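Local coordinates for geranylgeranyl pyrophosphate synthase (Geoglobus acetivorans, PDB 5JFQ), which catalyses the magnesium-dependent addition of three isopentenyl diphosphate molecules to dimethylallyl diphosphate, yielding mainly geranylgeranyl diphosphate and some farnesyl diphosphate, at residues R46-I51 with I71-V76; S138-V143 with I180-S185; A13-E18 with K65-A70; E22-Q27 with H38-G43. All coordinates share one frame; numbering follows the deposited sequence.

Interaction 1: residues R46-I51 with I71-V76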
loop_
_atom_site.group_PDB
_atom_site.type_symbol
_atom_site.label_atom_id
_atom_site.label_comp_id
_atom_site.label_asym_id
_atom_site.label_seq_id
_atom_site.Cartn_x
_atom_site.Cartn_y
_atom_site.Cartn_z
ATOM N N ARG B 46 -5.740 -16.305 -11.805
ATOM C CA ARG B 46 -4.433 -15.767 -12.199
ATOM C C ARG B 46 -4.481 -15.098 -13.566
ATOM O O ARG B 46 -3.511 -15.158 -14.323
ATOM C CB ARG B 46 -3.348 -16.853 -12.200
ATOM C CG ARG B 46 -3.308 -17.707 -10.952
ATOM C CD ARG B 46 -2.684 -16.951 -9.815
ATOM N NE ARG B 46 -2.783 -17.685 -8.562
ATOM C CZ ARG B 46 -3.424 -17.240 -7.494
ATOM N NH1 ARG B 46 -4.007 -16.053 -7.524
ATOM N NH2 ARG B 46 -3.471 -17.975 -6.394
ATOM N N LEU B 47 -5.603 -14.462 -13.893
ATOM C CA LEU B 47 -5.809 -13.966 -15.248
ATOM C C LEU B 47 -4.720 -12.983 -15.657
ATOM O O LEU B 47 -4.026 -13.181 -16.668
ATOM C CB LEU B 47 -7.176 -13.316 -15.345
ATOM C CG LEU B 47 -7.725 -13.078 -16.743
ATOM C CD1 LEU B 47 -7.454 -14.282 -17.613
ATOM C CD2 LEU B 47 -9.225 -12.859 -16.610
ATOM N N ARG B 48 -4.560 -11.910 -14.876
ATOM C CA ARG B 48 -3.600 -10.857 -15.216
ATOM C C ARG B 48 -2.166 -11.369 -15.353
ATOM O O ARG B 48 -1.490 -10.989 -16.325
ATOM C CB ARG B 48 -3.725 -9.731 -14.183
ATOM C CG ARG B 48 -5.160 -9.280 -13.976
ATOM C CD ARG B 48 -5.397 -8.683 -12.593
ATOM N NE ARG B 48 -6.374 -7.598 -12.659
ATOM C CZ ARG B 48 -7.682 -7.755 -12.454
ATOM N NH1 ARG B 48 -8.140 -8.970 -12.159
ATOM N NH2 ARG B 48 -8.521 -6.704 -12.536
ATOM N N PRO B 49 -1.638 -12.201 -14.445
ATOM C CA PRO B 49 -0.325 -12.820 -14.706
ATOM C C PRO B 49 -0.219 -13.481 -16.071
ATOM O O PRO B 49 0.783 -13.293 -16.777
ATOM C CB PRO B 49 -0.205 -13.855 -13.577
ATOM C CG PRO B 49 -1.078 -13.359 -12.504
ATOM C CD PRO B 49 -2.147 -12.533 -13.105
ATOM N N VAL B 50 -1.230 -14.275 -16.448
ATOM C CA VAL B 50 -1.201 -14.969 -17.732
ATOM C C VAL B 50 -1.197 -13.959 -18.868
ATOM O O VAL B 50 -0.530 -14.150 -19.887
ATOM C CB VAL B 50 -2.385 -15.954 -17.845
ATOM C CG1 VAL B 50 -2.469 -16.538 -19.243
ATOM C CG2 VAL B 50 -2.247 -17.065 -16.837
ATOM N N ILE B 51 -1.921 -12.856 -18.702
ATOM C CA ILE B 51 -1.845 -11.826 -19.724
ATOM C C ILE B 51 -0.430 -11.273 -19.813
ATOM O O ILE B 51 0.035 -10.900 -20.899
ATOM C CB ILE B 51 -2.893 -10.739 -19.445
ATOM C CG1 ILE B 51 -4.270 -11.379 -19.509
ATOM C CG2 ILE B 51 -2.783 -9.610 -20.444
ATOM C CD1 ILE B 51 -5.420 -10.477 -19.129
ATOM N N ILE B 71 4.002 -11.890 -11.305
ATOM C CA ILE B 71 3.701 -12.100 -9.898
ATOM C C ILE B 71 3.367 -10.774 -9.223
ATOM O O ILE B 71 2.489 -10.718 -8.353
ATOM C CB ILE B 71 4.879 -12.832 -9.223
ATOM C CG1 ILE B 71 5.082 -14.189 -9.896
ATOM C CG2 ILE B 71 4.657 -13.009 -7.721
ATOM C CD1 ILE B 71 3.786 -14.973 -10.068
ATOM N N ALA B 72 4.018 -9.679 -9.632
ATOM C CA ALA B 72 3.783 -8.416 -8.941
ATOM C C ALA B 72 2.367 -7.921 -9.167
ATOM O O ALA B 72 1.707 -7.462 -8.230
ATOM C CB ALA B 72 4.785 -7.353 -9.384
ATOM N N ILE B 73 1.889 -8.002 -10.401
ATOM C CA ILE B 73 0.542 -7.547 -10.697
ATOM C C ILE B 73 -0.495 -8.433 -10.014
ATOM O O ILE B 73 -1.494 -7.933 -9.479
ATOM C CB ILE B 73 0.356 -7.479 -12.216
ATOM C CG1 ILE B 73 1.223 -6.342 -12.747
ATOM C CG2 ILE B 73 -1.119 -7.322 -12.571
ATOM C CD1 ILE B 73 0.889 -5.932 -14.136
ATOM N N GLU B 74 -0.273 -9.751 -9.985
ATOM C CA GLU B 74 -1.198 -10.618 -9.260
ATOM C C GLU B 74 -1.216 -10.269 -7.784
ATOM O O GLU B 74 -2.269 -10.321 -7.133
ATOM C CB GLU B 74 -0.830 -12.091 -9.430
ATOM C CG GLU B 74 -1.756 -13.056 -8.680
ATOM C CD GLU B 74 -3.145 -13.172 -9.296
ATOM O OE1 GLU B 74 -3.380 -12.581 -10.361
ATOM O OE2 GLU B 74 -4.009 -13.856 -8.715
ATOM N N THR B 75 -0.057 -9.895 -7.248
ATOM C CA THR B 75 0.026 -9.475 -5.858
ATOM C C THR B 75 -0.796 -8.212 -5.620
ATOM O O THR B 75 -1.545 -8.126 -4.637
ATOM C CB THR B 75 1.496 -9.279 -5.489
ATOM O OG1 THR B 75 2.241 -10.410 -5.954
ATOM C CG2 THR B 75 1.679 -9.134 -3.980
ATOM N N VAL B 76 -0.682 -7.230 -6.519
ATOM C CA VAL B 76 -1.553 -6.059 -6.453
ATOM C C VAL B 76 -3.013 -6.488 -6.474
ATOM O O VAL B 76 -3.823 -6.030 -5.657
ATOM C CB VAL B 76 -1.254 -5.076 -7.600
ATOM C CG1 VAL B 76 -2.381 -4.026 -7.687
ATOM C CG2 VAL B 76 0.088 -4.404 -7.386
#
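E74 sends CG opposite its backbone N (chi1 179°) and then bends at chi2 (72°), which carries its carboxylate across P49 to R46; the R46 chain, also bent at chi2, brings its guanidinium back to meet it. A salt bridge results, with R46 NH1 2.5 Å from E74 OE2, a length too short to be taken literally at 2.51 Å resolution. OE2 lies at the edge of the guanidinium, near its plane, and is the one carboxylate oxygen that meets it, since OE1 turns to CD and CG of P49; the two flat groups stand 75° from each other, which excludes a coplanar pairing. In the mainly helical isoprenoid synthase fold, the sequence around R46 and R48 is the GGKRxRP element at the start of helix 47-58, with R46 as N-cap residue, while helix 67-88 runs on to the first aspartate-rich motif. R46 has a second partner, N17 of helix 9-23, which takes a hydrogen bond from NE. Beneath the ion pair, P49 CG packs 3.3 Å from E74 CB. Beyond the proline, R48 CB rests 3.9 Å from I73 CG2, and the R48 side chain continues toward H77; both probably bind isopentenyl diphosphate, as in related synthases.

Interaction 2: residues S138-V143 with I180-S185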
loop_
_atom_site.group_PDB
_atom_site.type_symbol
_atom_site.label_atom_id
_atom_site.label_comp_id
_atom_site.label_asym_id
_atom_site.label_seq_id
_atom_site.Cartn_x
_atom_site.Cartn_y
_atom_site.Cartn_z
ATOM N N SER B 138 6.914 3.022 -11.807
ATOM C CA SER B 138 6.153 4.262 -11.894
ATOM C C SER B 138 4.756 4.030 -12.466
ATOM O O SER B 138 3.759 4.584 -11.964
ATOM C CB SER B 138 6.910 5.266 -12.758
ATOM O OG SER B 138 6.114 6.408 -13.006
ATOM N N LYS B 139 4.671 3.215 -13.523
ATOM C CA LYS B 139 3.394 2.958 -14.173
ATOM C C LYS B 139 2.477 2.108 -13.295
ATOM O O LYS B 139 1.281 2.402 -13.173
ATOM C CB LYS B 139 3.656 2.315 -15.529
ATOM C CG LYS B 139 4.297 3.309 -16.531
ATOM C CD LYS B 139 4.940 2.598 -17.725
ATOM C CE LYS B 139 5.686 3.563 -18.652
ATOM N NZ LYS B 139 4.828 4.388 -19.557
ATOM N N LEU B 140 3.026 1.075 -12.654
ATOM C CA LEU B 140 2.244 0.243 -11.756
ATOM C C LEU B 140 1.788 1.005 -10.525
ATOM O O LEU B 140 0.720 0.722 -9.978
ATOM C CB LEU B 140 3.057 -0.974 -11.340
ATOM C CG LEU B 140 2.383 -1.863 -10.298
ATOM C CD1 LEU B 140 1.062 -2.433 -10.810
ATOM C CD2 LEU B 140 3.314 -2.972 -9.892
ATOM N N ALA B 141 2.578 1.965 -10.066
ATOM C CA ALA B 141 2.157 2.728 -8.901
ATOM C C ALA B 141 1.038 3.699 -9.263
ATOM O O ALA B 141 0.129 3.933 -8.460
ATOM C CB ALA B 141 3.359 3.461 -8.295
ATOM N N ARG B 142 1.096 4.291 -10.458
ATOM C CA ARG B 142 0.007 5.145 -10.917
ATOM C C ARG B 142 -1.257 4.328 -11.119
ATOM O O ARG B 142 -2.371 4.780 -10.817
ATOM C CB ARG B 142 0.397 5.826 -12.223
ATOM C CG ARG B 142 1.282 7.029 -12.051
ATOM C CD ARG B 142 0.520 8.327 -12.400
ATOM N NE ARG B 142 -0.853 8.362 -11.888
ATOM C CZ ARG B 142 -1.228 8.922 -10.737
ATOM N NH1 ARG B 142 -0.344 9.501 -9.936
ATOM N NH2 ARG B 142 -2.509 8.903 -10.382
ATOM N N VAL B 143 -1.084 3.124 -11.661
ATOM C CA VAL B 143 -2.170 2.167 -11.791
ATOM C C VAL B 143 -2.819 1.927 -10.436
ATOM O O VAL B 143 -4.050 1.973 -10.302
ATOM C CB VAL B 143 -1.615 0.875 -12.433
ATOM C CG1 VAL B 143 -2.513 -0.316 -12.187
ATOM C CG2 VAL B 143 -1.379 1.098 -13.916
ATOM N N ILE B 180 -5.620 -4.482 -15.669
ATOM C CA ILE B 180 -5.544 -5.422 -16.773
ATOM C C ILE B 180 -4.749 -4.825 -17.917
ATOM O O ILE B 180 -4.033 -5.544 -18.612
ATOM C CB ILE B 180 -6.945 -5.855 -17.216
ATOM C CG1 ILE B 180 -7.709 -6.388 -16.000
ATOM C CG2 ILE B 180 -6.824 -6.925 -18.284
ATOM C CD1 ILE B 180 -9.077 -6.966 -16.302
ATOM N N GLY B 181 -4.834 -3.508 -18.114
ATOM C CA GLY B 181 -3.997 -2.862 -19.118
ATOM C C GLY B 181 -2.507 -3.016 -18.849
ATOM O O GLY B 181 -1.721 -3.311 -19.758
ATOM N N ILE B 182 -2.089 -2.810 -17.597
ATOM C CA ILE B 182 -0.661 -2.865 -17.313
ATOM C C ILE B 182 -0.168 -4.302 -17.319
ATOM O O ILE B 182 1.011 -4.547 -17.607
ATOM C CB ILE B 182 -0.324 -2.153 -15.991
ATOM C CG1 ILE B 182 1.192 -2.156 -15.788
ATOM C CG2 ILE B 182 -1.018 -2.824 -14.829
ATOM C CD1 ILE B 182 1.689 -1.159 -14.801
ATOM N N SER B 183 -1.047 -5.269 -17.023
ATOM C CA SER B 183 -0.719 -6.679 -17.247
ATOM C C SER B 183 -0.136 -6.901 -18.640
ATOM O O SER B 183 0.931 -7.506 -18.796
ATOM C CB SER B 183 -1.960 -7.553 -17.064
ATOM O OG SER B 183 -2.610 -7.279 -15.843
ATOM N N ALA B 184 -0.837 -6.417 -19.666
ATOM C CA ALA B 184 -0.360 -6.522 -21.040
ATOM C C ALA B 184 0.686 -5.463 -21.352
ATOM O O ALA B 184 1.633 -5.719 -22.106
ATOM C CB ALA B 184 -1.538 -6.400 -22.012
ATOM N N SER B 185 0.525 -4.275 -20.776
ATOM C CA SER B 185 1.448 -3.191 -21.060
ATOM C C SER B 185 2.846 -3.512 -20.568
ATOM O O SER B 185 3.826 -3.219 -21.256
ATOM C CB SER B 185 0.952 -1.903 -20.411
ATOM O OG SER B 185 0.934 -0.846 -21.339
#
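Two long antiparallel helices of the isoprenoid synthase bundle, 130-159 and 165-190, meet here through one isoleucine, I182, which lies against K139, L140 and V143. The local axes stand 10.4 Å apart and run at 168°, and the nearest CA atoms, L140 CA and I182 CA, are 7.0 Å from each other. I182 bridges the gap by stretching out: CG1 lies opposite the backbone N (chi1 -176°) and CD1 continues the extended line (chi2 162°). CD1 therefore ends over the main chain of the facing helix, at the link between K139 and L140, with L140 CB 3.7 Å from I182 CD1. The other branch of I182 works one turn along, its CG2 lying 3.9 Å from V143 CG1; V143 CG2 in turn approaches I182 CD1 to 3.9 Å, so the valine spans both arms. No hydrogen bond joins the segments, and the contact is apolar. Within the bundle, W202 of helix 195-221 touches both V143 and I182, while L140 and I182 also reach helix 67-88 through V76 and I73. K139 contributes its CB here but directs its amine to a salt bridge with E198. On another face of helix 130-159, R142 forms a salt bridge with E121 of the second subunit, which places this helix at the homodimer interface.

Interaction 3: residues A13-E18 with K65-A70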
loop_
_atom_site.group_PDB
_atom_site.type_symbol
_atom_site.label_atom_id
_atom_site.label_comp_id
_atom_site.label_asym_id
_atom_site.label_seq_id
_atom_site.Cartn_x
_atom_site.Cartn_y
_atom_site.Cartn_z
ATOM N N ALA B 13 -0.667 -20.480 -16.021
ATOM C CA ALA B 13 -1.284 -20.516 -14.699
ATOM C C ALA B 13 -0.495 -21.415 -13.754
ATOM O O ALA B 13 -0.279 -21.066 -12.588
ATOM C CB ALA B 13 -2.727 -20.990 -14.829
ATOM N N LYS B 14 -0.042 -22.573 -14.252
ATOM C CA LYS B 14 0.787 -23.474 -13.450
ATOM C C LYS B 14 2.109 -22.821 -13.077
ATOM O O LYS B 14 2.563 -22.927 -11.933
ATOM C CB LYS B 14 1.051 -24.779 -14.206
ATOM N N LEU B 15 2.748 -22.159 -14.038
ATOM C CA LEU B 15 4.012 -21.490 -13.764
ATOM C C LEU B 15 3.839 -20.401 -12.718
ATOM O O LEU B 15 4.640 -20.281 -11.783
ATOM C CB LEU B 15 4.564 -20.898 -15.053
ATOM C CG LEU B 15 5.685 -19.901 -14.803
ATOM C CD1 LEU B 15 6.852 -20.572 -14.081
ATOM C CD2 LEU B 15 6.136 -19.288 -16.124
ATOM N N VAL B 16 2.781 -19.603 -12.870
ATOM C CA VAL B 16 2.530 -18.460 -12.004
ATOM C C VAL B 16 2.349 -18.899 -10.556
ATOM O O VAL B 16 2.867 -18.257 -9.635
ATOM C CB VAL B 16 1.311 -17.690 -12.541
ATOM C CG1 VAL B 16 0.672 -16.803 -11.461
ATOM C CG2 VAL B 16 1.730 -16.900 -13.785
ATOM N N ASN B 17 1.633 -20.003 -10.326
ATOM C CA ASN B 17 1.446 -20.470 -8.952
ATOM C C ASN B 17 2.720 -21.047 -8.369
ATOM O O ASN B 17 2.908 -21.020 -7.147
ATOM C CB ASN B 17 0.348 -21.523 -8.882
ATOM C CG ASN B 17 -0.959 -20.996 -9.326
ATOM O OD1 ASN B 17 -1.430 -19.975 -8.827
ATOM N ND2 ASN B 17 -1.551 -21.660 -10.297
ATOM N N GLU B 18 3.578 -21.616 -9.215
ATOM C CA GLU B 18 4.865 -22.092 -8.732
ATOM C C GLU B 18 5.733 -20.923 -8.289
ATOM O O GLU B 18 6.343 -20.965 -7.213
ATOM C CB GLU B 18 5.546 -22.923 -9.813
ATOM C CG GLU B 18 4.814 -24.227 -10.102
ATOM C CD GLU B 18 5.321 -24.950 -11.348
ATOM O OE1 GLU B 18 4.577 -25.806 -11.887
ATOM O OE2 GLU B 18 6.463 -24.664 -11.779
ATOM N N LYS B 65 11.358 -13.963 -18.232
ATOM C CA LYS B 65 11.884 -12.711 -17.711
ATOM C C LYS B 65 10.765 -11.795 -17.225
ATOM O O LYS B 65 11.014 -10.932 -16.373
ATOM C CB LYS B 65 12.750 -12.007 -18.768
ATOM C CG LYS B 65 14.085 -12.710 -19.041
ATOM C CD LYS B 65 15.030 -11.878 -19.927
ATOM C CE LYS B 65 16.284 -12.690 -20.367
ATOM N NZ LYS B 65 17.395 -11.823 -20.914
ATOM N N ALA B 66 9.538 -11.977 -17.722
ATOM C CA ALA B 66 8.396 -11.172 -17.303
ATOM C C ALA B 66 7.693 -11.734 -16.071
ATOM O O ALA B 66 6.662 -11.191 -15.659
ATOM C CB ALA B 66 7.400 -11.042 -18.453
ATOM N N ILE B 67 8.235 -12.791 -15.464
ATOM C CA ILE B 67 7.498 -13.495 -14.427
ATOM C C ILE B 67 7.354 -12.628 -13.177
ATOM O O ILE B 67 6.306 -12.654 -12.511
ATOM C CB ILE B 67 8.160 -14.850 -14.126
ATOM C CG1 ILE B 67 7.267 -15.670 -13.204
ATOM C CG2 ILE B 67 9.521 -14.665 -13.470
ATOM C CD1 ILE B 67 6.082 -16.289 -13.906
ATOM N N HIS B 68 8.379 -11.829 -12.850
ATOM C CA HIS B 68 8.309 -11.019 -11.640
ATOM C C HIS B 68 7.207 -9.960 -11.759
ATOM O O HIS B 68 6.406 -9.773 -10.828
ATOM C CB HIS B 68 9.673 -10.387 -11.348
ATOM C CG HIS B 68 10.743 -11.381 -10.988
ATOM N ND1 HIS B 68 10.990 -11.779 -9.690
ATOM C CD2 HIS B 68 11.633 -12.056 -11.759
ATOM C CE1 HIS B 68 11.978 -12.661 -9.676
ATOM N NE2 HIS B 68 12.381 -12.847 -10.920
ATOM N N ALA B 69 7.121 -9.294 -12.915
ATOM C CA ALA B 69 5.995 -8.410 -13.183
ATOM C C ALA B 69 4.668 -9.162 -13.204
ATOM O O ALA B 69 3.626 -8.601 -12.836
ATOM C CB ALA B 69 6.204 -7.696 -14.504
ATOM N N ALA B 70 4.664 -10.418 -13.640
ATOM C CA ALA B 70 3.423 -11.173 -13.563
ATOM C C ALA B 70 3.047 -11.427 -12.108
ATOM O O ALA B 70 1.906 -11.193 -11.698
ATOM C CB ALA B 70 3.542 -12.484 -14.338
#
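Helix 9-23 passes the first turn of helix 67-88 with V16 CA and I67 CA 7.4 Å apart, a spacing that apolar side chains from both segments fill without any hydrogen bond between them. L15 and I67 point at each other and meet tip to tip. In I67, CG1 lies opposite the backbone N (chi1 -171°) and the second torsion folds CD1 round (chi2 76°), bringing that methyl to the end of L15. There it is shared evenly by the leucine's branch point and one methyl: I67 CD1 is 3.7 Å from L15 CG and equally 3.7 Å from L15 CD2. V16 takes a looser part, its CG2 standing 4.4 Å from I67 CD1. The surroundings are completed by helix 47-58, whose L53 touches L15 and A70, and whose P49 touches V16; K19 of helix 9-23 also packs on I67. The N-terminal helix thus packs against both helix 47-58 and helix 67-88, and its meeting with 65-70 is an apolar helix-on-helix contact of the kind that builds the all-alpha isoprenoid synthase fold.

Interaction 4: residues E22-Q27 with H38-G43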
loop_
_atom_site.group_PDB
_atom_site.type_symbol
_atom_site.label_atom_id
_atom_site.label_comp_id
_atom_site.label_asym_id
_atom_site.label_seq_id
_atom_site.Cartn_x
_atom_site.Cartn_y
_atom_site.Cartn_z
ATOM N N GLU B 22 6.977 -19.609 -4.582
ATOM C CA GLU B 22 8.401 -19.402 -4.378
ATOM C C GLU B 22 8.707 -17.996 -3.871
ATOM O O GLU B 22 9.597 -17.818 -3.035
ATOM C CB GLU B 22 9.146 -19.674 -5.682
ATOM C CG GLU B 22 10.599 -19.323 -5.646
ATOM C CD GLU B 22 11.209 -19.401 -7.027
ATOM O OE1 GLU B 22 10.727 -20.233 -7.833
ATOM O OE2 GLU B 22 12.144 -18.619 -7.318
ATOM N N LEU B 23 7.966 -16.998 -4.347
ATOM C CA LEU B 23 8.169 -15.614 -3.957
ATOM C C LEU B 23 7.242 -15.142 -2.841
ATOM O O LEU B 23 7.555 -14.146 -2.182
ATOM C CB LEU B 23 7.970 -14.700 -5.169
ATOM C CG LEU B 23 8.899 -14.914 -6.358
ATOM C CD1 LEU B 23 8.390 -14.160 -7.569
ATOM C CD2 LEU B 23 10.281 -14.430 -5.989
ATOM N N LEU B 24 6.110 -15.802 -2.610
ATOM C CA LEU B 24 5.208 -15.297 -1.582
ATOM C C LEU B 24 5.057 -16.306 -0.453
ATOM O O LEU B 24 3.951 -16.763 -0.140
ATOM C CB LEU B 24 3.858 -14.926 -2.196
ATOM C CG LEU B 24 3.931 -13.661 -3.057
ATOM C CD1 LEU B 24 2.754 -13.574 -4.024
ATOM C CD2 LEU B 24 4.044 -12.407 -2.182
ATOM N N LYS B 25 6.171 -16.639 0.177
ATOM C CA LYS B 25 6.147 -17.620 1.240
ATOM C C LYS B 25 5.384 -17.077 2.446
ATOM O O LYS B 25 5.228 -15.867 2.621
ATOM C CB LYS B 25 7.572 -17.991 1.635
ATOM C CG LYS B 25 7.941 -19.398 1.293
ATOM C CD LYS B 25 8.633 -19.466 -0.064
ATOM C CE LYS B 25 10.075 -18.990 0.040
ATOM N NZ LYS B 25 10.869 -19.252 -1.193
ATOM N N GLU B 26 4.899 -17.989 3.282
ATOM C CA GLU B 26 4.467 -17.586 4.609
ATOM C C GLU B 26 5.684 -17.459 5.509
ATOM O O GLU B 26 6.715 -18.098 5.289
ATOM C CB GLU B 26 3.462 -18.577 5.195
ATOM C CG GLU B 26 2.127 -18.581 4.476
ATOM C CD GLU B 26 1.078 -19.411 5.182
ATOM O OE1 GLU B 26 0.909 -19.236 6.410
ATOM O OE2 GLU B 26 0.430 -20.241 4.503
ATOM N N GLN B 27 5.550 -16.632 6.533
ATOM C CA GLN B 27 6.691 -16.126 7.283
ATOM C C GLN B 27 6.159 -15.657 8.641
ATOM O O GLN B 27 4.959 -15.750 8.915
ATOM C CB GLN B 27 7.366 -15.042 6.442
ATOM C CG GLN B 27 8.605 -14.382 6.977
ATOM C CD GLN B 27 8.865 -13.088 6.224
ATOM O OE1 GLN B 27 8.700 -13.044 4.998
ATOM N NE2 GLN B 27 9.222 -12.013 6.953
ATOM N N HIS B 38 -3.924 -15.986 2.344
ATOM C CA HIS B 38 -5.208 -16.679 2.331
ATOM C C HIS B 38 -5.780 -16.788 0.921
ATOM O O HIS B 38 -6.102 -17.888 0.462
ATOM C CB HIS B 38 -6.192 -15.974 3.256
ATOM C CG HIS B 38 -7.502 -16.680 3.378
ATOM N ND1 HIS B 38 -7.600 -18.006 3.744
ATOM C CD2 HIS B 38 -8.769 -16.248 3.173
ATOM C CE1 HIS B 38 -8.872 -18.360 3.757
ATOM N NE2 HIS B 38 -9.604 -17.311 3.420
ATOM N N TYR B 39 -5.905 -15.665 0.208
ATOM C CA TYR B 39 -6.496 -15.734 -1.128
ATOM C C TYR B 39 -5.566 -16.411 -2.123
ATOM O O TYR B 39 -6.029 -17.150 -3.000
ATOM C CB TYR B 39 -6.874 -14.343 -1.638
ATOM C CG TYR B 39 -8.046 -13.709 -0.921
ATOM C CD1 TYR B 39 -8.946 -14.477 -0.175
ATOM C CD2 TYR B 39 -8.252 -12.335 -0.984
ATOM C CE1 TYR B 39 -9.999 -13.892 0.474
ATOM C CE2 TYR B 39 -9.309 -11.745 -0.326
ATOM C CZ TYR B 39 -10.179 -12.525 0.393
ATOM O OH TYR B 39 -11.231 -11.916 1.043
ATOM N N LEU B 40 -4.259 -16.147 -2.036
ATOM C CA LEU B 40 -3.343 -16.781 -2.978
ATOM C C LEU B 40 -3.450 -18.292 -2.889
ATOM O O LEU B 40 -3.489 -18.979 -3.914
ATOM C CB LEU B 40 -1.901 -16.333 -2.731
ATOM C CG LEU B 40 -1.624 -14.855 -3.012
ATOM C CD1 LEU B 40 -0.360 -14.395 -2.309
ATOM C CD2 LEU B 40 -1.560 -14.566 -4.511
ATOM N N LYS B 41 -3.533 -18.823 -1.667
ATOM C CA LYS B 41 -3.733 -20.258 -1.497
ATOM C C LYS B 41 -5.139 -20.681 -1.904
ATOM O O LYS B 41 -5.319 -21.796 -2.406
ATOM C CB LYS B 41 -3.439 -20.664 -0.053
ATOM C CG LYS B 41 -2.064 -20.225 0.427
ATOM C CD LYS B 41 -1.511 -21.131 1.512
ATOM C CE LYS B 41 -2.257 -21.003 2.820
ATOM N NZ LYS B 41 -2.158 -19.639 3.435
ATOM N N ALA B 42 -6.141 -19.809 -1.718
ATOM C CA ALA B 42 -7.479 -20.111 -2.226
ATOM C C ALA B 42 -7.458 -20.336 -3.733
ATOM O O ALA B 42 -8.270 -21.108 -4.257
ATOM C CB ALA B 42 -8.457 -18.992 -1.875
ATOM N N GLY B 43 -6.541 -19.677 -4.439
ATOM C CA GLY B 43 -6.251 -20.018 -5.814
ATOM C C GLY B 43 -7.142 -19.354 -6.835
ATOM O O GLY B 43 -8.050 -19.991 -7.369
#
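E26 and K41 form a salt bridge at the solvent-exposed margin of this contact, with K41 NZ 2.9 Å from E26 OE2. The contact ties the connection leaving helix 9-23 to the short helix 38-42, both in the N-terminal region of the mainly helical isoprenoid synthase fold. The lysine comes to the carboxylate from above, with NZ 57° out of its plane, and the two chains cross at about a right angle. Two successive bends in K41 (chi3 -70°, chi4 -63°) curl the amine round, so that CE also lies close to the oxygen, 3.3 Å from E26 OE2. The glutamate, by contrast, is extended beyond CG and reaches out straight to it. A second lysine bonds within the connection: K25 NZ donates a hydrogen bond to E22 O at 2.7 Å, in the carbonyl plane and on a lone pair, linking the residue after the break at L24 back to the last turn of the helix. R37 also donates a hydrogen bond to K25 O. Inward from these polar groups the contact becomes apolar and buried. L24, the first residue to leave helical backbone angles, faces L40, and helix 105-123 lies against both, its I122 touching L24 and its L115 touching L40. The two leucines cross roughly perpendicular and meet through single methyls, L24 CD1 lying 3.6 Å from L40 CD1.

Interaction 1 occupies the middle of the group, its centre 8 Å from that of interaction 3, 11 Å from interaction 2 and 13 Å from interaction 4, and it touches all three. Interactions 2 and 4 lie at the extremes, with centres 22 Å apart. Helix 67-88 serves interactions 1 and 3, and helix 9-23 serves 3 and 4. Along the chain, interaction 4 is nested within the loop closed by interaction 3, interactions 1 and 3 alternate their segments, and interaction 2 follows last. I73 CD1 against I182 CG2 (3.7 Å) joins interactions 1 and 2. Through interaction 1 the N-terminal helices connect to the bundle beside the probable isopentenyl diphosphate site.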